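Local coordinates for enhancer of mRNA-decapping protein 4 homolog (Drosophila melanogaster, PDB 2VXG) that seems to play a part in mRNA decapping during mRNA degradation and is required for silencing a subset of endogenous miRNA targets, this chain being its C-terminal helical domain, at residues A[21-24]-A[30-33]; A[34-39]-A[76-81]; A[55-60]-A[83-88]; A[69-74]-A[109-114]. All coordinates share one frame; numbering follows the deposited sequence.

Contact 1. Residues A[21-24]-A[30-33]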
loop_
_atom_site.group_PDB
_atom_site.type_symbol
_atom_site.label_atom_id
_atom_site.label_comp_id
_atom_site.label_asym_id
_atom_site.label_seq_id
_atom_site.Cartn_x
_atom_site.Cartn_y
_atom_site.Cartn_z
ATOM N N HIS A 21 8.034 -5.674 6.825
ATOM C CA HIS A 21 8.493 -4.899 7.993
ATOM C C HIS A 21 9.769 -4.193 7.634
ATOM O O HIS A 21 9.888 -3.005 7.879
ATOM C CB HIS A 21 8.768 -5.772 9.255
ATOM C CG HIS A 21 7.551 -6.408 9.860
ATOM N ND1 HIS A 21 7.626 -7.531 10.669
ATOM C CD2 HIS A 21 6.231 -6.154 9.699
ATOM C CE1 HIS A 21 6.404 -7.904 11.020
ATOM N NE2 HIS A 21 5.536 -7.066 10.465
ATOM N N GLN A 22 10.704 -4.922 7.014
ATOM C CA GLN A 22 12.000 -4.372 6.673
ATOM C C GLN A 22 11.818 -3.289 5.644
ATOM O O GLN A 22 12.330 -2.183 5.821
ATOM C CB GLN A 22 12.940 -5.451 6.110
ATOM C CG GLN A 22 14.320 -4.942 5.655
ATOM C CD GLN A 22 15.185 -4.333 6.763
ATOM O OE1 GLN A 22 15.232 -3.110 6.917
ATOM N NE2 GLN A 22 15.883 -5.178 7.526
ATOM N N ALA A 23 11.043 -3.584 4.598
ATOM C CA ALA A 23 10.855 -2.589 3.558
ATOM C C ALA A 23 10.208 -1.288 4.129
ATOM O O ALA A 23 10.657 -0.160 3.827
ATOM C CB ALA A 23 10.036 -3.164 2.446
ATOM N N LEU A 24 9.182 -1.455 4.962
ATOM C CA LEU A 24 8.373 -0.348 5.494
ATOM C C LEU A 24 9.011 0.472 6.627
ATOM O O LEU A 24 8.691 1.677 6.819
ATOM C CB LEU A 24 6.992 -0.839 5.930
ATOM C CG LEU A 24 6.045 -1.323 4.836
ATOM C CD1 LEU A 24 4.856 -2.104 5.379
ATOM C CD2 LEU A 24 5.614 -0.150 3.947
ATOM N N GLY A 30 11.232 3.667 -2.520
ATOM C CA GLY A 30 11.915 2.883 -3.558
ATOM C C GLY A 30 12.156 1.421 -3.151
ATOM O O GLY A 30 12.044 0.488 -3.974
ATOM N N LEU A 31 12.488 1.203 -1.885
ATOM C CA LEU A 31 12.671 -0.162 -1.386
ATOM C C LEU A 31 11.337 -0.922 -1.275
ATOM O O LEU A 31 11.273 -2.115 -1.568
ATOM C CB LEU A 31 13.362 -0.120 -0.033
ATOM C CG LEU A 31 13.733 -1.489 0.534
ATOM C CD1 LEU A 31 14.798 -2.202 -0.404
ATOM C CD2 LEU A 31 14.278 -1.216 1.969
ATOM N N VAL A 32 10.295 -0.211 -0.875
ATOM C CA VAL A 32 8.947 -0.727 -0.893
ATOM C C VAL A 32 8.573 -1.175 -2.309
ATOM O O VAL A 32 8.063 -2.298 -2.472
ATOM C CB VAL A 32 7.917 0.290 -0.330
ATOM C CG1 VAL A 32 6.474 -0.276 -0.463
ATOM C CG2 VAL A 32 8.238 0.621 1.145
ATOM N N GLU A 33 8.805 -0.310 -3.308
ATOM C CA GLU A 33 8.539 -0.680 -4.719
ATOM C C GLU A 33 9.316 -1.889 -5.192
ATOM O O GLU A 33 8.722 -2.795 -5.764
ATOM C CB GLU A 33 8.739 0.484 -5.657
ATOM C CG GLU A 33 7.766 1.565 -5.427
ATOM C CD GLU A 33 7.958 2.744 -6.380
ATOM O OE1 GLU A 33 8.084 2.481 -7.605
ATOM O OE2 GLU A 33 7.976 3.922 -5.885
#
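A short turn joins helix 16-25 to helix 29-38, and this contact packs the two helices against each other. Ala-23 and Val-32 mark the closest approach of the backbones, with CA atoms 5.2 Å apart. The small side chain of Ala-23 permits that spacing. Val-32 makes its contacts through one branch. Its CG2 methyl sits 3.7 Å from the carbonyl oxygen Ala-23 O and 3.9 Å from Leu-24 CD2. Val-32 CG1 lies anti to the backbone N (chi1 176°), which leaves CG2 beside the N and turned to helix 16-25. Leu-24 starts out pointing away, but its CD2 branch swings back to meet Val-32. The other flank belongs to Leu-31. Its CD2 lies against the backbone of Ala-23, 4.0 Å from Ala-23 CA. No hydrogen bond spans the two segments; the side-chain contacts are apolar. Beyond it, Leu-31 also reaches Met-3 and Ile-7 of helix 2-13, while Val-32 rests on Leu-60 and Gln-63 of helix 54-66. Close packing of consecutive helices across a short turn is typical of all-helical repeat-like folds, consistent with the TPR clan to which this family belongs.

Contact 2. Residues A[34-39]-A[76-81]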
loop_
_atom_site.group_PDB
_atom_site.type_symbol
_atom_site.label_atom_id
_atom_site.label_comp_id
_atom_site.label_asym_id
_atom_site.label_seq_id
_atom_site.Cartn_x
_atom_site.Cartn_y
_atom_site.Cartn_z
ATOM N N PHE A 34 10.617 -1.943 -4.886
ATOM C CA PHE A 34 11.457 -3.152 -5.086
ATOM C C PHE A 34 10.800 -4.387 -4.461
ATOM O O PHE A 34 10.707 -5.458 -5.083
ATOM C CB PHE A 34 12.867 -2.901 -4.460
ATOM C CG PHE A 34 13.746 -4.161 -4.308
ATOM C CD1 PHE A 34 14.593 -4.564 -5.338
ATOM C CD2 PHE A 34 13.742 -4.877 -3.123
ATOM C CE1 PHE A 34 15.405 -5.677 -5.209
ATOM C CE2 PHE A 34 14.532 -5.973 -2.968
ATOM C CZ PHE A 34 15.379 -6.388 -4.008
ATOM N N THR A 35 10.350 -4.242 -3.219
ATOM C CA THR A 35 9.687 -5.338 -2.520
ATOM C C THR A 35 8.431 -5.759 -3.300
ATOM O O THR A 35 8.253 -6.941 -3.541
ATOM C CB THR A 35 9.348 -4.963 -1.057
ATOM O OG1 THR A 35 10.529 -4.453 -0.437
ATOM C CG2 THR A 35 8.805 -6.139 -0.253
ATOM N N LEU A 36 7.592 -4.796 -3.704
ATOM C CA LEU A 36 6.312 -5.111 -4.413
ATOM C C LEU A 36 6.597 -5.801 -5.745
ATOM O O LEU A 36 5.958 -6.778 -6.104
ATOM C CB LEU A 36 5.481 -3.864 -4.663
ATOM C CG LEU A 36 4.959 -3.051 -3.478
ATOM C CD1 LEU A 36 4.271 -1.811 -4.007
ATOM C CD2 LEU A 36 4.041 -3.836 -2.626
ATOM N N ARG A 37 7.617 -5.294 -6.431
ATOM C CA ARG A 37 8.166 -5.909 -7.637
ATOM C C ARG A 37 8.602 -7.378 -7.471
ATOM O O ARG A 37 8.435 -8.148 -8.392
ATOM C CB ARG A 37 9.265 -4.979 -8.174
ATOM C CG ARG A 37 10.180 -5.475 -9.252
ATOM C CD ARG A 37 11.430 -4.551 -9.315
ATOM N NE ARG A 37 11.021 -3.156 -9.187
ATOM C CZ ARG A 37 11.703 -2.178 -8.578
ATOM N NH1 ARG A 37 12.893 -2.372 -8.026
ATOM N NH2 ARG A 37 11.169 -0.961 -8.539
ATOM N N HIS A 38 9.082 -7.801 -6.300
ATOM C CA HIS A 38 9.477 -9.200 -6.074
ATOM C C HIS A 38 8.515 -10.043 -5.279
ATOM O O HIS A 38 8.862 -11.158 -4.933
ATOM C CB HIS A 38 10.811 -9.282 -5.326
ATOM C CG HIS A 38 11.964 -8.855 -6.149
ATOM N ND1 HIS A 38 12.335 -7.536 -6.273
ATOM C CD2 HIS A 38 12.784 -9.560 -6.957
ATOM C CE1 HIS A 38 13.355 -7.454 -7.103
ATOM N NE2 HIS A 38 13.644 -8.663 -7.532
ATOM N N THR A 39 7.356 -9.538 -4.893
ATOM C CA THR A 39 6.498 -10.384 -4.058
ATOM C C THR A 39 5.369 -10.911 -4.918
ATOM O O THR A 39 4.975 -10.291 -5.890
ATOM C CB THR A 39 5.992 -9.729 -2.686
ATOM O OG1 THR A 39 4.560 -9.629 -2.628
ATOM C CG2 THR A 39 6.632 -8.421 -2.395
ATOM N N GLN A 76 -0.715 1.492 -7.614
ATOM C CA GLN A 76 -2.179 1.646 -7.591
ATOM C C GLN A 76 -2.830 0.333 -7.296
ATOM O O GLN A 76 -3.727 0.242 -6.490
ATOM C CB GLN A 76 -2.750 2.146 -8.913
ATOM C CG GLN A 76 -4.304 2.405 -8.890
ATOM C CD GLN A 76 -4.775 3.262 -7.700
ATOM O OE1 GLN A 76 -4.068 4.158 -7.265
ATOM N NE2 GLN A 76 -5.988 2.978 -7.174
ATOM N N ARG A 77 -2.366 -0.696 -7.995
ATOM C CA ARG A 77 -2.921 -2.019 -7.836
ATOM C C ARG A 77 -2.722 -2.521 -6.408
ATOM O O ARG A 77 -3.644 -3.101 -5.824
ATOM C CB ARG A 77 -2.321 -2.958 -8.893
ATOM C CG ARG A 77 -3.024 -4.269 -9.031
ATOM C CD ARG A 77 -2.375 -5.371 -8.223
ATOM N NE ARG A 77 -1.024 -5.668 -8.714
ATOM C CZ ARG A 77 -0.471 -6.868 -8.751
ATOM N NH1 ARG A 77 -1.151 -7.947 -8.352
ATOM N NH2 ARG A 77 0.777 -6.986 -9.215
ATOM N N TYR A 78 -1.539 -2.281 -5.815
ATOM C CA TYR A 78 -1.365 -2.528 -4.368
ATOM C C TYR A 78 -2.227 -1.682 -3.468
ATOM O O TYR A 78 -2.676 -2.174 -2.443
ATOM C CB TYR A 78 0.101 -2.445 -3.910
ATOM C CG TYR A 78 0.770 -3.804 -4.092
ATOM C CD1 TYR A 78 1.004 -4.654 -3.003
ATOM C CD2 TYR A 78 1.101 -4.253 -5.360
ATOM C CE1 TYR A 78 1.599 -5.915 -3.190
ATOM C CE2 TYR A 78 1.677 -5.498 -5.563
ATOM C CZ TYR A 78 1.921 -6.327 -4.478
ATOM O OH TYR A 78 2.499 -7.579 -4.685
ATOM N N LEU A 79 -2.448 -0.412 -3.820
ATOM C CA LEU A 79 -3.372 0.418 -3.037
ATOM C C LEU A 79 -4.754 -0.199 -3.091
ATOM O O LEU A 79 -5.415 -0.295 -2.070
ATOM C CB LEU A 79 -3.492 1.832 -3.590
ATOM C CG LEU A 79 -2.368 2.790 -3.303
ATOM C CD1 LEU A 79 -2.823 4.153 -3.851
ATOM C CD2 LEU A 79 -2.025 2.778 -1.812
ATOM N N ASN A 80 -5.171 -0.566 -4.297
ATOM C CA ASN A 80 -6.435 -1.299 -4.511
ATOM C C ASN A 80 -6.554 -2.548 -3.639
ATOM O O ASN A 80 -7.515 -2.693 -2.897
ATOM C CB ASN A 80 -6.595 -1.709 -5.976
ATOM C CG ASN A 80 -6.915 -0.520 -6.917
ATOM O OD1 ASN A 80 -7.266 0.568 -6.469
ATOM N ND2 ASN A 80 -6.789 -0.748 -8.234
ATOM N N GLU A 81 -5.591 -3.461 -3.776
ATOM C CA GLU A 81 -5.623 -4.736 -3.042
ATOM C C GLU A 81 -5.493 -4.549 -1.562
ATOM O O GLU A 81 -6.212 -5.185 -0.815
ATOM C CB GLU A 81 -4.551 -5.709 -3.494
ATOM C CG GLU A 81 -4.663 -6.144 -4.916
ATOM C CD GLU A 81 -5.730 -7.145 -5.232
ATOM O OE1 GLU A 81 -6.463 -7.665 -4.346
ATOM O OE2 GLU A 81 -5.822 -7.431 -6.444
#
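The Tyr-78 ring carries Leu-36 on one face. The CD2 methyl of Leu-36 stands over it in a CH-pi contact, 3.4 Å from the ring centroid and 23° off the ring normal. The methyl is modelled too close to the ring carbons, so its exact depth is doubtful, though the placement over the face is plain. The second methyl is better spaced, with Leu-36 CD1 4.0 Å from Tyr-78 CG. Leu-36 CG lies anti to its carbonyl carbon (chi1 -63°), which aims the branched end at the ring. The ring of Phe-45 also meets Tyr-78, with the planes at about 60°. Near the rim, Tyr-78 CE2 lies 3.9 Å from the plane of the Arg-77 guanidinium. A separate flat pair lies within segment 34-39. There His-38 ND1 stands 3.7 Å above the plane of the Phe-34 ring, offset to its rim, and gives a hydrogen bond to Phe-34 O at 2.9 Å.

At the far end of the tyrosine, Thr-39 OG1 is 3.6 Å from Tyr-78 OH, too far to count as a bond. The hydroxyl is instead hydrogen-bonded to Ser-41 OG. With an alanine in place of Tyr-78, Leu-36 would probably lose the surface under its methyls and Ser-41 its hydroxyl mate.

The pair joins helix 29-38 to helix 73-85 in the interior. Helix 54-66 adds Leu-60, which touches both Leu-36 and Tyr-78, and Phe-20 of helix 16-25 packs on Leu-36.

Contact 3. Residues A[55-60]-A[83-88]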
loop_
_atom_site.group_PDB
_atom_site.type_symbol
_atom_site.label_atom_id
_atom_site.label_comp_id
_atom_site.label_asym_id
_atom_site.label_seq_id
_atom_site.Cartn_x
_atom_site.Cartn_y
_atom_site.Cartn_z
ATOM N N LYS A 55 -1.500 -4.507 10.020
ATOM C CA LYS A 55 -0.608 -3.386 10.283
ATOM C C LYS A 55 0.290 -3.072 9.072
ATOM O O LYS A 55 0.604 -1.929 8.831
ATOM C CB LYS A 55 0.159 -3.525 11.606
ATOM C CG LYS A 55 1.318 -4.544 11.689
ATOM C CD LYS A 55 2.039 -4.492 13.058
ATOM C CE LYS A 55 2.773 -5.830 13.326
ATOM N NZ LYS A 55 2.671 -6.202 14.738
ATOM N N VAL A 56 0.659 -4.103 8.321
ATOM C CA VAL A 56 1.473 -3.978 7.117
ATOM C C VAL A 56 0.623 -3.368 6.010
ATOM O O VAL A 56 1.062 -2.487 5.302
ATOM C CB VAL A 56 2.049 -5.334 6.666
ATOM C CG1 VAL A 56 2.504 -5.282 5.209
ATOM C CG2 VAL A 56 3.201 -5.825 7.631
ATOM N N LEU A 57 -0.602 -3.824 5.883
ATOM C CA LEU A 57 -1.487 -3.267 4.852
ATOM C C LEU A 57 -1.687 -1.771 5.041
ATOM O O LEU A 57 -1.589 -1.022 4.059
ATOM C CB LEU A 57 -2.840 -3.990 4.849
ATOM C CG LEU A 57 -2.842 -5.441 4.390
ATOM C CD1 LEU A 57 -4.136 -6.089 4.718
ATOM C CD2 LEU A 57 -2.561 -5.521 2.907
ATOM N N LEU A 58 -1.970 -1.328 6.278
ATOM C CA LEU A 58 -2.258 0.110 6.571
ATOM C C LEU A 58 -1.023 1.006 6.386
ATOM O O LEU A 58 -1.115 2.138 5.940
ATOM C CB LEU A 58 -2.830 0.297 7.962
ATOM C CG LEU A 58 -4.272 -0.216 8.184
ATOM C CD1 LEU A 58 -4.747 -0.205 9.650
ATOM C CD2 LEU A 58 -5.302 0.474 7.261
ATOM N N SER A 59 0.137 0.490 6.749
ATOM C CA SER A 59 1.433 1.167 6.492
ATOM C C SER A 59 1.761 1.290 4.985
ATOM O O SER A 59 2.208 2.334 4.527
ATOM C CB SER A 59 2.548 0.397 7.214
ATOM O OG SER A 59 3.849 0.958 6.986
ATOM N N LEU A 60 1.557 0.219 4.243
ATOM C CA LEU A 60 1.748 0.203 2.799
ATOM C C LEU A 60 0.828 1.240 2.167
ATOM O O LEU A 60 1.282 2.066 1.356
ATOM C CB LEU A 60 1.475 -1.211 2.255
ATOM C CG LEU A 60 1.702 -1.571 0.801
ATOM C CD1 LEU A 60 3.202 -1.286 0.518
ATOM C CD2 LEU A 60 1.343 -3.062 0.536
ATOM N N LEU A 83 -6.427 -1.947 0.252
ATOM C CA LEU A 83 -7.721 -1.471 0.759
ATOM C C LEU A 83 -8.737 -2.614 0.849
ATOM O O LEU A 83 -9.457 -2.753 1.845
ATOM C CB LEU A 83 -8.282 -0.344 -0.146
ATOM C CG LEU A 83 -9.658 0.281 0.115
ATOM C CD1 LEU A 83 -9.593 1.189 1.344
ATOM C CD2 LEU A 83 -10.131 1.122 -1.082
ATOM N N LEU A 84 -8.832 -3.409 -0.207
ATOM C CA LEU A 84 -9.784 -4.547 -0.232
ATOM C C LEU A 84 -9.486 -5.578 0.842
ATOM O O LEU A 84 -10.374 -6.299 1.229
ATOM C CB LEU A 84 -9.803 -5.223 -1.598
ATOM C CG LEU A 84 -10.326 -4.403 -2.790
ATOM C CD1 LEU A 84 -10.183 -5.198 -4.049
ATOM C CD2 LEU A 84 -11.811 -3.986 -2.588
ATOM N N ALA A 85 -8.233 -5.640 1.303
ATOM C CA ALA A 85 -7.819 -6.572 2.379
ATOM C C ALA A 85 -8.006 -6.046 3.801
ATOM O O ALA A 85 -7.846 -6.816 4.781
ATOM C CB ALA A 85 -6.363 -6.983 2.183
ATOM N N ILE A 86 -8.311 -4.760 3.948
ATOM C CA ILE A 86 -8.634 -4.203 5.266
ATOM C C ILE A 86 -9.785 -4.977 5.926
ATOM O O ILE A 86 -10.882 -5.111 5.361
ATOM C CB ILE A 86 -9.051 -2.728 5.198
ATOM C CG1 ILE A 86 -7.912 -1.822 4.770
ATOM C CG2 ILE A 86 -9.546 -2.220 6.567
ATOM C CD1 ILE A 86 -8.348 -0.319 4.740
ATOM N N ASN A 87 -9.532 -5.482 7.131
ATOM C CA ASN A 87 -10.519 -6.234 7.870
ATOM C C ASN A 87 -11.050 -5.351 8.973
ATOM O O ASN A 87 -10.388 -5.126 9.989
ATOM C CB ASN A 87 -9.943 -7.531 8.449
ATOM C CG ASN A 87 -10.882 -8.183 9.452
ATOM O OD1 ASN A 87 -12.092 -7.968 9.413
ATOM N ND2 ASN A 87 -10.332 -8.984 10.346
ATOM N N MET A 88 -12.256 -4.844 8.763
ATOM C CA MET A 88 -12.865 -3.915 9.711
ATOM C C MET A 88 -13.377 -4.576 11.004
ATOM O O MET A 88 -13.809 -3.869 11.908
ATOM C CB MET A 88 -13.984 -3.082 9.032
ATOM C CG MET A 88 -13.508 -1.977 8.039
ATOM S SD MET A 88 -12.145 -0.900 8.642
ATOM C CE MET A 88 -13.031 0.149 9.809
#
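Ala-85 O takes a hydrogen bond from Gln-54 NE2, with the Leu-57 CD1 methyl packed 3.8 Å from the same oxygen. The other end of the same amide, Gln-54 OE1, accepts a bond from Asn-87 N. One glutamine at the start of helix 54-66 thus holds the C-terminal end of helix 73-85 and the chain leaving it. This is a helical hairpin: the two helices run antiparallel, so the beginning of one faces the end of the other. Within that end, Ile-86 N bonds back to Leu-83 O at 3.1 Å.

Between the segments themselves the contact is apolar. Leu-57 points at Ala-85, and both its methyls come at Ala-85 CB from the same side. The closer pair is tight: Leu-57 CD1 comes within 3.5 Å of Ala-85 CB. The CA atoms of Leu-57 and Ile-86 are 7.2 Å apart, the nearest between the two segments. Leu-57 also touches Phe-45 and Leu-52. Ile-86 also touches Thr-93 and Leu-101 of helix 91-114, tying the hairpin to the next helix. Its CG1 lies anti to the carbonyl carbon (chi1 -67°), and the extended chain sends CD1 toward Leu-58. The two side chains meet at about a right angle, with Leu-58 CD2 4.0 Å from Ile-86 CD1.

Contact 4. Residues A[69-74]-A[109-114]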
loop_
_atom_site.group_PDB
_atom_site.type_symbol
_atom_site.label_atom_id
_atom_site.label_comp_id
_atom_site.label_asym_id
_atom_site.label_seq_id
_atom_site.Cartn_x
_atom_site.Cartn_y
_atom_site.Cartn_z
ATOM N N THR A 69 3.805 11.405 -6.536
ATOM C CA THR A 69 4.352 12.170 -7.678
ATOM C C THR A 69 4.765 11.247 -8.858
ATOM O O THR A 69 4.635 11.620 -10.028
ATOM C CB THR A 69 5.481 13.169 -7.241
ATOM O OG1 THR A 69 6.497 12.487 -6.516
ATOM C CG2 THR A 69 4.895 14.255 -6.326
ATOM N N ASN A 70 5.226 10.040 -8.546
ATOM C CA ASN A 70 5.383 8.997 -9.547
ATOM C C ASN A 70 4.575 7.758 -9.142
ATOM O O ASN A 70 5.082 6.641 -9.052
ATOM C CB ASN A 70 6.868 8.661 -9.800
ATOM C CG ASN A 70 7.111 8.039 -11.198
ATOM O OD1 ASN A 70 6.795 8.632 -12.231
ATOM N ND2 ASN A 70 7.671 6.830 -11.217
ATOM N N HIS A 71 3.286 8.002 -8.923
ATOM C CA HIS A 71 2.279 6.950 -8.838
ATOM C C HIS A 71 2.144 6.196 -10.163
ATOM O O HIS A 71 2.158 6.805 -11.235
ATOM C CB HIS A 71 0.917 7.541 -8.445
ATOM C CG HIS A 71 -0.062 6.515 -7.963
ATOM N ND1 HIS A 71 0.146 5.770 -6.819
ATOM C CD2 HIS A 71 -1.258 6.125 -8.459
ATOM C CE1 HIS A 71 -0.882 4.962 -6.634
ATOM N NE2 HIS A 71 -1.741 5.145 -7.621
ATOM N N ASN A 72 1.971 4.873 -10.068
ATOM C CA ASN A 72 1.859 3.986 -11.231
ATOM C C ASN A 72 0.914 2.797 -10.981
ATOM O O ASN A 72 0.360 2.665 -9.890
ATOM C CB ASN A 72 3.253 3.487 -11.635
ATOM C CG ASN A 72 4.042 2.905 -10.465
ATOM O OD1 ASN A 72 3.485 2.238 -9.566
ATOM N ND2 ASN A 72 5.357 3.125 -10.490
ATOM N N GLU A 73 0.744 1.945 -11.996
ATOM C CA GLU A 73 -0.097 0.741 -11.917
ATOM C C GLU A 73 0.324 -0.216 -10.788
ATOM O O GLU A 73 -0.510 -0.733 -10.034
ATOM C CB GLU A 73 -0.056 -0.016 -13.238
ATOM C CG GLU A 73 -1.430 -0.556 -13.684
ATOM C CD GLU A 73 -1.347 -1.581 -14.805
ATOM O OE1 GLU A 73 -0.453 -2.459 -14.747
ATOM O OE2 GLU A 73 -2.176 -1.526 -15.748
ATOM N N LEU A 74 1.616 -0.469 -10.666
ATOM C CA LEU A 74 2.052 -1.367 -9.609
ATOM C C LEU A 74 1.537 -0.846 -8.247
ATOM O O LEU A 74 0.819 -1.552 -7.534
ATOM C CB LEU A 74 3.569 -1.573 -9.650
ATOM C CG LEU A 74 4.126 -2.302 -8.425
ATOM C CD1 LEU A 74 3.459 -3.655 -8.264
ATOM C CD2 LEU A 74 5.657 -2.379 -8.457
ATOM N N GLN A 109 -6.888 13.043 -3.258
ATOM C CA GLN A 109 -7.456 14.320 -3.727
ATOM C C GLN A 109 -6.359 15.262 -4.298
ATOM O O GLN A 109 -6.549 15.898 -5.341
ATOM C CB GLN A 109 -8.271 14.996 -2.614
ATOM C CG GLN A 109 -7.494 15.986 -1.811
ATOM C CD GLN A 109 -8.108 16.427 -0.466
ATOM O OE1 GLN A 109 -9.123 15.867 0.043
ATOM N NE2 GLN A 109 -7.460 17.427 0.121
ATOM N N GLN A 110 -5.204 15.312 -3.639
ATOM C CA GLN A 110 -4.073 16.142 -4.111
ATOM C C GLN A 110 -3.475 15.583 -5.390
ATOM O O GLN A 110 -3.152 16.336 -6.303
ATOM C CB GLN A 110 -3.027 16.316 -3.007
ATOM C CG GLN A 110 -3.636 17.074 -1.807
ATOM C CD GLN A 110 -4.087 18.476 -2.184
ATOM O OE1 GLN A 110 -3.283 19.283 -2.653
ATOM N NE2 GLN A 110 -5.369 18.771 -1.995
ATOM N N PHE A 111 -3.377 14.265 -5.472
ATOM C CA PHE A 111 -2.927 13.606 -6.686
ATOM C C PHE A 111 -3.813 13.890 -7.900
ATOM O O PHE A 111 -3.322 14.205 -8.989
ATOM C CB PHE A 111 -2.878 12.100 -6.483
ATOM C CG PHE A 111 -2.632 11.339 -7.747
ATOM C CD1 PHE A 111 -1.358 11.263 -8.264
ATOM C CD2 PHE A 111 -3.672 10.662 -8.390
ATOM C CE1 PHE A 111 -1.102 10.517 -9.412
ATOM C CE2 PHE A 111 -3.433 9.936 -9.564
ATOM C CZ PHE A 111 -2.117 9.877 -10.062
ATOM N N ILE A 112 -5.121 13.772 -7.742
ATOM C CA ILE A 112 -5.988 14.030 -8.899
ATOM C C ILE A 112 -5.959 15.500 -9.342
ATOM O O ILE A 112 -6.200 15.785 -10.486
ATOM C CB ILE A 112 -7.440 13.550 -8.726
ATOM C CG1 ILE A 112 -8.142 14.206 -7.558
ATOM C CG2 ILE A 112 -7.507 11.965 -8.609
ATOM C CD1 ILE A 112 -9.650 13.994 -7.585
ATOM N N LYS A 113 -5.714 16.428 -8.421
ATOM C CA LYS A 113 -5.525 17.821 -8.799
ATOM C C LYS A 113 -4.154 18.063 -9.450
ATOM O O LYS A 113 -4.083 18.765 -10.437
ATOM C CB LYS A 113 -5.741 18.725 -7.589
ATOM C CG LYS A 113 -7.180 18.668 -7.035
ATOM C CD LYS A 113 -7.276 19.435 -5.736
ATOM C CE LYS A 113 -8.690 19.346 -5.121
ATOM N NZ LYS A 113 -9.673 20.229 -5.820
ATOM N N ASN A 114 -3.104 17.432 -8.927
ATOM C CA ASN A 114 -1.741 17.602 -9.424
ATOM C C ASN A 114 -1.480 16.921 -10.770
ATOM O O ASN A 114 -0.609 17.360 -11.524
ATOM C CB ASN A 114 -0.685 17.040 -8.450
ATOM C CG ASN A 114 -0.537 17.834 -7.153
ATOM O OD1 ASN A 114 -0.921 18.971 -7.059
ATOM N ND2 ASN A 114 0.022 17.189 -6.133
#
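His-71 and Phe-111 make the tight part of this contact, an edge-to-face pair of buried rings. The edge of the His-71 imidazole is turned to the face of Phe-111. The centroids of the His-71 and Phe-111 rings are 5.3 Å apart and the planes stand at 69°. The closest approach comes from the base of the histidine side chain: His-71 CB sits 3.7 Å from Phe-111 CE1. Further along, His-71 CD2 is 4.2 Å from Phe-111 CZ. Phe-111 gets there because its CG is anti to the backbone N (chi1 171°), which throws the ring out from helix 91-114 toward the loop. The polar tip of His-71 is satisfied as well, since NE2 hydrogen-bonds to Gln-76 OE1. That bond and the phenyl ring together should fix the rotation of the imidazole.

The rest of the contact is loose. Thr-69 and Asn-114 are both exposed, and neither side chain comes closer than 5.7 Å to the other segment. On the loop side, Asn-72 is the N-cap of helix 73-85, and its OD1 accepts a bond from Lys-75 N.

The contact therefore links the loop leading into helix 73-85 with the late turns of helix 91-114. Val-124 of helix 121-134 packs on Phe-111, Met-68 and Asn-118 add loop cover, and Gln-120 touches His-71.

Overall arrangement
All four contacts lie in one all-helical domain; contact 1 closes first along the chain, and contacts 2, 3 and 4 interleave. Contacts 1 and 2 share helix 29-38 and meet where Ala-23 CB lies 3.2 Å from Thr-35 OG1. Helix 73-85 serves contacts 2, 3 and 4. Leu-60 connects three of them: its CD1 lies 3.6 Å from Val-32 CG1 of contact 1, and its CD2 3.9 Å from Tyr-78 CD1 of contact 2. Contacts 2 and 4 also meet where Leu-79 CD1 lies 3.5 Å from His-71 CE1. Contacts 1 and 2 each touch all the others, while contacts 3 and 4, on opposite sides of the chain's centre, stay about 8 Å apart at their nearest atoms.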